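Local coordinates for O-phospho-L-seryl-tRNA:Cys-tRNA synthase (Methanocaldococcus jannaschii DSM 2661, PDB 5X6B), which probably converts O-phosphoserine carried on tRNA(Cys) into cysteine as a pyridoxal-phosphate enzyme, on the indirect archaeal route to Cys-tRNA, at residues I56-I61 and E403-A408; P354-I359 and E411-C416. One frame throughout, in Å; residues are numbered along the deposited sequence.

Contact 1 (I56-I61 and E403-A408)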
ATOM      1  N   ILE B  56     -20.183  -0.300 -10.393  1.00 56.47           N
ATOM      2  CA  ILE B  56     -19.708  -1.657 -10.194  1.00 51.34           C
ATOM      3  C   ILE B  56     -18.679  -1.937 -11.281  1.00 58.13           C
ATOM      4  O   ILE B  56     -18.959  -1.771 -12.474  1.00 48.23           O
ATOM      5  CB  ILE B  56     -20.843  -2.696 -10.262  1.00 58.19           C
ATOM      6  CG1 ILE B  56     -21.866  -2.452  -9.154  1.00 50.52           C
ATOM      7  CG2 ILE B  56     -20.281  -4.103 -10.158  1.00 50.69           C
ATOM      8  CD1 ILE B  56     -23.045  -3.391  -9.210  1.00 52.32           C
ATOM      9  N   ASN B  57     -17.482  -2.332 -10.866  1.00 50.63           N
ATOM     10  CA  ASN B  57     -16.424  -2.659 -11.808  1.00 57.22           C
ATOM     11  C   ASN B  57     -16.407  -4.154 -12.089  1.00 52.91           C
ATOM     12  O   ASN B  57     -16.211  -4.960 -11.177  1.00 47.93           O
ATOM     13  CB  ASN B  57     -15.063  -2.203 -11.272  1.00 57.23           C
ATOM     14  CG  ASN B  57     -13.995  -2.178 -12.345  1.00 58.74           C
ATOM     15  OD1 ASN B  57     -14.118  -2.836 -13.377  1.00 62.93           O
ATOM     16  ND2 ASN B  57     -12.935  -1.416 -12.105  1.00 66.50           N
ATOM     17  N   LEU B  58     -16.606  -4.518 -13.352  1.00 50.78           N
ATOM     18  CA  LEU B  58     -16.663  -5.922 -13.744  1.00 58.19           C
ATOM     19  C   LEU B  58     -15.337  -6.444 -14.296  1.00 59.07           C
ATOM     20  O   LEU B  58     -15.251  -7.602 -14.706  1.00 60.86           O
ATOM     21  CB  LEU B  58     -17.764  -6.135 -14.784  1.00 50.56           C
ATOM     22  CG  LEU B  58     -19.198  -5.924 -14.295  1.00 55.87           C
ATOM     23  CD1 LEU B  58     -20.192  -6.208 -15.410  1.00 45.06           C
ATOM     24  CD2 LEU B  58     -19.486  -6.790 -13.073  1.00 49.73           C
ATOM     25  N   ASN B  59     -14.311  -5.596 -14.306  1.00 57.77           N
ATOM     26  CA  ASN B  59     -12.998  -5.988 -14.820  1.00 51.74           C
ATOM     27  C   ASN B  59     -12.349  -7.070 -13.956  1.00 53.76           C
ATOM     28  O   ASN B  59     -12.088  -6.856 -12.772  1.00 59.51           O
ATOM     29  CB  ASN B  59     -12.086  -4.766 -14.912  1.00 63.74           C
ATOM     30  CG  ASN B  59     -10.880  -5.003 -15.796  1.00 65.44           C
ATOM     31  OD1 ASN B  59     -10.345  -6.111 -15.861  1.00 63.94           O
ATOM     32  ND2 ASN B  59     -10.447  -3.956 -16.487  1.00 68.53           N
ATOM     33  N   PRO B  60     -12.095  -8.246 -14.549  1.00 53.17           N
ATOM     34  CA  PRO B  60     -11.569  -9.406 -13.818  1.00 49.64           C
ATOM     35  C   PRO B  60     -10.214  -9.178 -13.151  1.00 50.09           C
ATOM     36  O   PRO B  60      -9.941  -9.814 -12.130  1.00 38.44           O
ATOM     37  CB  PRO B  60     -11.455 -10.474 -14.902  1.00 46.33           C
ATOM     38  CG  PRO B  60     -12.485 -10.091 -15.902  1.00 53.54           C
ATOM     39  CD  PRO B  60     -12.484  -8.595 -15.926  1.00 41.67           C
ATOM     40  N   ILE B  61      -9.381  -8.303 -13.713  1.00 47.79           N
ATOM     41  CA  ILE B  61      -8.086  -8.012 -13.101  1.00 61.55           C
ATOM     42  C   ILE B  61      -8.267  -7.133 -11.864  1.00 53.69           C
ATOM     43  O   ILE B  61      -7.364  -6.999 -11.037  1.00 63.72           O
ATOM     44  CB  ILE B  61      -7.119  -7.319 -14.093  1.00 69.01           C
ATOM     45  CG1 ILE B  61      -7.495  -5.852 -14.295  1.00 58.01           C
ATOM     46  CG2 ILE B  61      -7.092  -8.051 -15.426  1.00 47.11           C
ATOM     47  CD1 ILE B  61      -6.419  -5.050 -14.995  1.00 71.60           C
ATOM     48  N   GLU B 403     -27.211  -9.837  -8.792  1.00 50.15           N
ATOM     49  CA  GLU B 403     -28.530  -9.788  -9.428  1.00 49.73           C
ATOM     50  C   GLU B 403     -28.699  -8.509 -10.237  1.00 51.43           C
ATOM     51  O   GLU B 403     -29.230  -8.533 -11.349  1.00 53.53           O
ATOM     52  CB  GLU B 403     -29.664  -9.867  -8.406  1.00 40.92           C
ATOM     53  CG  GLU B 403     -29.736 -11.106  -7.542  1.00 39.92           C
ATOM     54  CD  GLU B 403     -30.996 -11.095  -6.690  1.00 59.78           C
ATOM     55  OE1 GLU B 403     -32.052 -10.675  -7.214  1.00 51.06           O
ATOM     56  OE2 GLU B 403     -30.928 -11.461  -5.491  1.00 55.55           O
ATOM     57  N   TYR B 404     -28.264  -7.392  -9.661  1.00 44.99           N
ATOM     58  CA  TYR B 404     -28.371  -6.101 -10.327  1.00 42.21           C
ATOM     59  C   TYR B 404     -27.700  -6.131 -11.695  1.00 59.14           C
ATOM     60  O   TYR B 404     -28.304  -5.747 -12.701  1.00 55.63           O
ATOM     61  CB  TYR B 404     -27.750  -4.999  -9.472  1.00 40.66           C
ATOM     62  CG  TYR B 404     -27.856  -3.631 -10.100  1.00 50.86           C
ATOM     63  CD1 TYR B 404     -28.973  -2.837  -9.890  1.00 44.87           C
ATOM     64  CD2 TYR B 404     -26.848  -3.139 -10.922  1.00 45.19           C
ATOM     65  CE1 TYR B 404     -29.085  -1.592 -10.467  1.00 42.30           C
ATOM     66  CE2 TYR B 404     -26.950  -1.896 -11.509  1.00 46.57           C
ATOM     67  CZ  TYR B 404     -28.072  -1.124 -11.275  1.00 58.43           C
ATOM     68  OH  TYR B 404     -28.186   0.120 -11.852  1.00 57.71           O
ATOM     69  N   VAL B 405     -26.449  -6.589 -11.719  1.00 45.25           N
ATOM     70  CA  VAL B 405     -25.669  -6.657 -12.948  1.00 54.76           C
ATOM     71  C   VAL B 405     -26.352  -7.517 -14.010  1.00 65.23           C
ATOM     72  O   VAL B 405     -26.479  -7.103 -15.168  1.00 58.75           O
ATOM     73  CB  VAL B 405     -24.263  -7.221 -12.685  1.00 61.23           C
ATOM     74  CG1 VAL B 405     -23.528  -7.442 -13.999  1.00 47.00           C
ATOM     75  CG2 VAL B 405     -23.481  -6.291 -11.763  1.00 50.40           C
ATOM     76  N   VAL B 406     -26.789  -8.709 -13.606  1.00 52.30           N
ATOM     77  CA  VAL B 406     -27.455  -9.637 -14.516  1.00 48.56           C
ATOM     78  C   VAL B 406     -28.725  -9.035 -15.107  1.00 59.70           C
ATOM     79  O   VAL B 406     -28.916  -9.051 -16.326  1.00 57.98           O
ATOM     80  CB  VAL B 406     -27.807 -10.959 -13.813  1.00 58.09           C
ATOM     81  CG1 VAL B 406     -28.746 -11.777 -14.673  1.00 52.93           C
ATOM     82  CG2 VAL B 406     -26.546 -11.746 -13.499  1.00 41.35           C
ATOM     83  N   ASN B 407     -29.587  -8.502 -14.245  1.00 50.28           N
ATOM     84  CA  ASN B 407     -30.817  -7.865 -14.704  1.00 56.71           C
ATOM     85  C   ASN B 407     -30.514  -6.692 -15.622  1.00 58.78           C
ATOM     86  O   ASN B 407     -31.223  -6.455 -16.601  1.00 52.74           O
ATOM     87  CB  ASN B 407     -31.665  -7.401 -13.516  1.00 57.12           C
ATOM     88  CG  ASN B 407     -32.220  -8.561 -12.711  1.00 77.38           C
ATOM     89  OD1 ASN B 407     -32.398  -9.665 -13.232  1.00 76.14           O
ATOM     90  ND2 ASN B 407     -32.496  -8.318 -11.434  1.00 78.33           N
ATOM     91  N   ALA B 408     -29.446  -5.970 -15.300  1.00 54.72           N
ATOM     92  CA  ALA B 408     -29.030  -4.819 -16.085  1.00 55.94           C
ATOM     93  C   ALA B 408     -28.747  -5.225 -17.522  1.00 60.92           C
ATOM     94  O   ALA B 408     -29.330  -4.673 -18.453  1.00 52.17           O
ATOM     95  CB  ALA B 408     -27.807  -4.174 -15.466  1.00 60.46           C
TER
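Val-405 presents its two methyl groups to Ile-56 and Leu-58, packing helix 399-415 against a short strand-and-turn segment that runs into an Asx turn and a capped helix. With CG1 anti to the backbone N (chi1 173°), the valine sends that methyl to the leucine and CG2 to the isoleucine. Val-405 CG1 lies 3.8 Å from Leu-58 CD1, and Leu-58 CD2 is the more distant of the two leucine methyls. Leu-58 and Val-405 run antiparallel alongside each other, side chain by side chain. Ile-56 instead approaches the valine obliquely: its extended chain brings CD1 to 3.9 Å from Val-405 CG2, while its own CG2 branch is slightly farther from that same methyl. The isoleucine tip also reaches the Tyr-404 ring, with Ile-56 CD1 4.2 Å from Tyr-404 CD2. The tyrosine hydroxyl points past this apolar patch and hydrogen-bonds to the carbonyl oxygen of Arg-377. Strand 56-57 pairs in parallel with strand 379-380, whose Ile-379 touches both Leu-58 and Tyr-404; Val-406, on another side of the helix, packs on helix 317-331. A chain of another protein also packs on Ile-56 and Tyr-404. Beyond the apolar patch, two asparagine side chains shape the backbone as it leaves the strand. Asn-57 OD1 accepts from Asn-59 N at 2.9 Å, closing the Asx turn. Asn-59 then serves as N-cap: its OD1 takes the N-H of Ile-61 at 3.2 Å, from a donor tilted 31° from the carbonyl plane.

Contact 2 (P354-I359 and E411-C416)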
ATOM      1  N   PRO B 354     -22.836 -12.713 -29.693  1.00 76.84           N
ATOM      2  CA  PRO B 354     -23.277 -12.347 -31.044  1.00 71.81           C
ATOM      3  C   PRO B 354     -24.388 -11.301 -31.040  1.00 71.98           C
ATOM      4  O   PRO B 354     -24.410 -10.428 -31.908  1.00 72.16           O
ATOM      5  CB  PRO B 354     -23.790 -13.674 -31.619  1.00 76.06           C
ATOM      6  CG  PRO B 354     -23.135 -14.728 -30.802  1.00 68.43           C
ATOM      7  CD  PRO B 354     -23.026 -14.149 -29.428  1.00 77.54           C
ATOM      8  N   VAL B 355     -25.291 -11.389 -30.067  1.00 71.56           N
ATOM      9  CA  VAL B 355     -26.435 -10.488 -29.996  1.00 74.17           C
ATOM     10  C   VAL B 355     -25.992  -9.030 -29.839  1.00 72.86           C
ATOM     11  O   VAL B 355     -26.665  -8.117 -30.310  1.00 72.53           O
ATOM     12  CB  VAL B 355     -27.389 -10.884 -28.836  1.00 77.43           C
ATOM     13  CG1 VAL B 355     -26.678 -10.818 -27.489  1.00 67.23           C
ATOM     14  CG2 VAL B 355     -28.641 -10.018 -28.838  1.00 67.95           C
ATOM     15  N   LEU B 356     -24.842  -8.816 -29.207  1.00 68.89           N
ATOM     16  CA  LEU B 356     -24.323  -7.463 -29.038  1.00 73.79           C
ATOM     17  C   LEU B 356     -23.825  -6.874 -30.370  1.00 81.33           C
ATOM     18  O   LEU B 356     -23.885  -5.661 -30.568  1.00 84.92           O
ATOM     19  CB  LEU B 356     -23.211  -7.446 -27.985  1.00 70.89           C
ATOM     20  CG  LEU B 356     -23.625  -7.867 -26.569  1.00 73.70           C
ATOM     21  CD1 LEU B 356     -22.472  -7.706 -25.593  1.00 73.08           C
ATOM     22  CD2 LEU B 356     -24.838  -7.075 -26.094  1.00 68.51           C
ATOM     23  N   ASP B 357     -23.337  -7.736 -31.267  1.00 82.10           N
ATOM     24  CA  ASP B 357     -22.997  -7.361 -32.647  1.00 87.51           C
ATOM     25  C   ASP B 357     -24.260  -6.990 -33.390  1.00 86.43           C
ATOM     26  O   ASP B 357     -24.335  -5.972 -34.090  1.00 76.78           O
ATOM     27  CB  ASP B 357     -22.324  -8.516 -33.386  1.00 86.82           C
ATOM     28  CG  ASP B 357     -20.882  -8.686 -33.019  1.00 93.06           C
ATOM     29  OD1 ASP B 357     -20.234  -7.691 -32.621  1.00 97.42           O
ATOM     30  OD2 ASP B 357     -20.407  -9.836 -33.131  1.00 93.24           O
ATOM     31  N   GLU B 358     -25.254  -7.858 -33.225  1.00 78.51           N
ATOM     32  CA  GLU B 358     -26.528  -7.706 -33.892  1.00 76.04           C
ATOM     33  C   GLU B 358     -27.145  -6.376 -33.528  1.00 88.45           C
ATOM     34  O   GLU B 358     -27.845  -5.788 -34.329  1.00104.62           O
ATOM     35  CB  GLU B 358     -27.484  -8.842 -33.528  1.00 81.36           C
ATOM     36  CG  GLU B 358     -26.972 -10.232 -33.842  1.00 89.62           C
ATOM     37  CD  GLU B 358     -27.910 -11.304 -33.330  1.00102.88           C
ATOM     38  OE1 GLU B 358     -28.959 -10.939 -32.753  1.00 91.93           O
ATOM     39  OE2 GLU B 358     -27.600 -12.503 -33.498  1.00114.47           O
ATOM     40  N   ILE B 359     -26.879  -5.892 -32.322  1.00 84.07           N
ATOM     41  CA  ILE B 359     -27.443  -4.618 -31.907  1.00 81.17           C
ATOM     42  C   ILE B 359     -26.542  -3.458 -32.323  1.00 83.79           C
ATOM     43  O   ILE B 359     -27.031  -2.406 -32.736  1.00 88.41           O
ATOM     44  CB  ILE B 359     -27.679  -4.578 -30.390  1.00 74.21           C
ATOM     45  CG1 ILE B 359     -28.625  -5.705 -29.982  1.00 66.45           C
ATOM     46  CG2 ILE B 359     -28.275  -3.244 -29.985  1.00 78.62           C
ATOM     47  CD1 ILE B 359     -28.724  -5.911 -28.492  1.00 78.45           C
ATOM     48  N   GLU B 411     -31.852  -6.294 -19.450  1.00 59.25           N
ATOM     49  CA  GLU B 411     -32.682  -5.168 -19.856  1.00 63.41           C
ATOM     50  C   GLU B 411     -32.016  -4.344 -20.950  1.00 76.38           C
ATOM     51  O   GLU B 411     -32.697  -3.660 -21.711  1.00 83.12           O
ATOM     52  CB  GLU B 411     -33.002  -4.278 -18.659  1.00 66.15           C
ATOM     53  CG  GLU B 411     -33.842  -4.948 -17.595  1.00 69.97           C
ATOM     54  CD  GLU B 411     -33.864  -4.155 -16.311  1.00 73.47           C
ATOM     55  OE1 GLU B 411     -33.260  -3.061 -16.284  1.00 80.73           O
ATOM     56  OE2 GLU B 411     -34.472  -4.627 -15.329  1.00 93.04           O
ATOM     57  N   ILE B 412     -30.688  -4.403 -21.024  1.00 69.76           N
ATOM     58  CA  ILE B 412     -29.974  -3.740 -22.108  1.00 71.44           C
ATOM     59  C   ILE B 412     -30.307  -4.399 -23.438  1.00 75.34           C
ATOM     60  O   ILE B 412     -30.765  -3.744 -24.373  1.00 75.90           O
ATOM     61  CB  ILE B 412     -28.446  -3.771 -21.920  1.00 74.33           C
ATOM     62  CG1 ILE B 412     -28.038  -3.027 -20.652  1.00 64.22           C
ATOM     63  CG2 ILE B 412     -27.760  -3.145 -23.122  1.00 63.80           C
ATOM     64  CD1 ILE B 412     -28.530  -1.625 -20.612  1.00 69.89           C
ATOM     65  N   VAL B 413     -30.075  -5.707 -23.507  1.00 71.89           N
ATOM     66  CA  VAL B 413     -30.261  -6.458 -24.741  1.00 68.89           C
ATOM     67  C   VAL B 413     -31.741  -6.593 -25.079  1.00 74.80           C
ATOM     68  O   VAL B 413     -32.098  -6.902 -26.214  1.00 88.85           O
ATOM     69  CB  VAL B 413     -29.623  -7.859 -24.652  1.00 66.39           C
ATOM     70  CG1 VAL B 413     -28.158  -7.747 -24.251  1.00 51.47           C
ATOM     71  CG2 VAL B 413     -30.374  -8.725 -23.665  1.00 83.32           C
ATOM     72  N   GLU B 414     -32.598  -6.356 -24.089  1.00 86.04           N
ATOM     73  CA  GLU B 414     -34.040  -6.361 -24.302  1.00 78.56           C
ATOM     74  C   GLU B 414     -34.511  -5.031 -24.880  1.00 82.51           C
ATOM     75  O   GLU B 414     -35.230  -4.998 -25.876  1.00101.61           O
ATOM     76  CB  GLU B 414     -34.775  -6.653 -22.994  1.00 74.38           C
ATOM     77  CG  GLU B 414     -36.293  -6.648 -23.110  1.00 97.83           C
ATOM     78  CD  GLU B 414     -36.837  -7.880 -23.809  1.00109.54           C
ATOM     79  OE1 GLU B 414     -36.063  -8.835 -24.028  1.00116.82           O
ATOM     80  OE2 GLU B 414     -38.042  -7.894 -24.135  1.00119.90           O
ATOM     81  N   SER B 415     -34.095  -3.935 -24.253  1.00 78.19           N
ATOM     82  CA  SER B 415     -34.515  -2.607 -24.683  1.00 86.52           C
ATOM     83  C   SER B 415     -33.914  -2.239 -26.034  1.00 84.50           C
ATOM     84  O   SER B 415     -34.514  -1.497 -26.811  1.00 86.05           O
ATOM     85  CB  SER B 415     -34.131  -1.558 -23.640  1.00 76.86           C
ATOM     86  OG  SER B 415     -32.727  -1.516 -23.456  1.00 84.69           O
ATOM     87  N   CYS B 416     -32.727  -2.767 -26.313  1.00 86.83           N
ATOM     88  CA  CYS B 416     -32.018  -2.423 -27.537  1.00 87.12           C
ATOM     89  C   CYS B 416     -32.277  -3.428 -28.653  1.00 95.43           C
ATOM     90  O   CYS B 416     -31.368  -3.766 -29.411  1.00 97.92           O
ATOM     91  CB  CYS B 416     -30.517  -2.313 -27.269  1.00 85.19           C
ATOM     92  SG  CYS B 416     -30.060  -0.967 -26.157  1.00 94.91           S
TER
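Leu-356 and Ile-359 lean from helix 354-360 onto the end of helix 399-415, where Val-413 and, just after the helix, Cys-416 meet them in a mainly apolar contact. Just ahead of them, Val-355 directs its CB at the partner helix but lies at the margin, covered lightly and without close packing. Leu-356 comes next. Its CB points along the flank of the interface rather than into it; chi2 near 180° puts CD1 at the end of the extended chain and leaves CD2, the side branch, to meet Val-413 CG1 at 3.9 Å, and the two side chains meet at a slant. A chi1 of -54° sets Val-413 CG1 beside its backbone N, and that methyl is the one that meets Leu-356. Asp-357 OD1 hydrogen-bonds to Thr-387 OG1. Ile-359, one turn on from Leu-356, buries more area than the other residues of the contact. It divides its branches: CD1 comes to 4.1 Å from Val-413 CA, whereas CG2 packs on Cys-416, 3.6 Å from Cys-416 CB. The carbonyl oxygen of Cys-416 also lies against CG2, CG1 and CD1 of the isoleucine. Cys-416 is the first residue to leave helical geometry, and Ile-359 packs where helix 399-415 ends. The two segments approach at CA-CA separations of 7.4 Å for Leu-356 and Val-413 and 6.7 Å for Ile-359 and Cys-416. Helix 354-360 follows strand 349-352 of the small antiparallel sheet, and helix 369-375 joins the packing, its Phe-370 touching both Leu-356 and Ile-412 and its Phe-369 touching Ile-359.

In the fold
Helix 399-415 serves both contacts, and their centres lie about 16 Å apart. Contact 1 uses residues 403-408 to meet a strand and turn from early in the chain; contact 2 uses the C-terminal end to meet a helix only some fifty residues earlier in the sequence. Both are mainly buried and apolar, but contact 1 includes an aromatic ring and lies closer to the chain centre, about 19 Å against about 30 Å. It is also touched by a chain of another protein, whereas contact 2 meets no other chain of the assembly. Arg-377 connects their surroundings: it accepts a hydrogen bond from Tyr-404 OH and pairs with Glu-411 in a salt bridge.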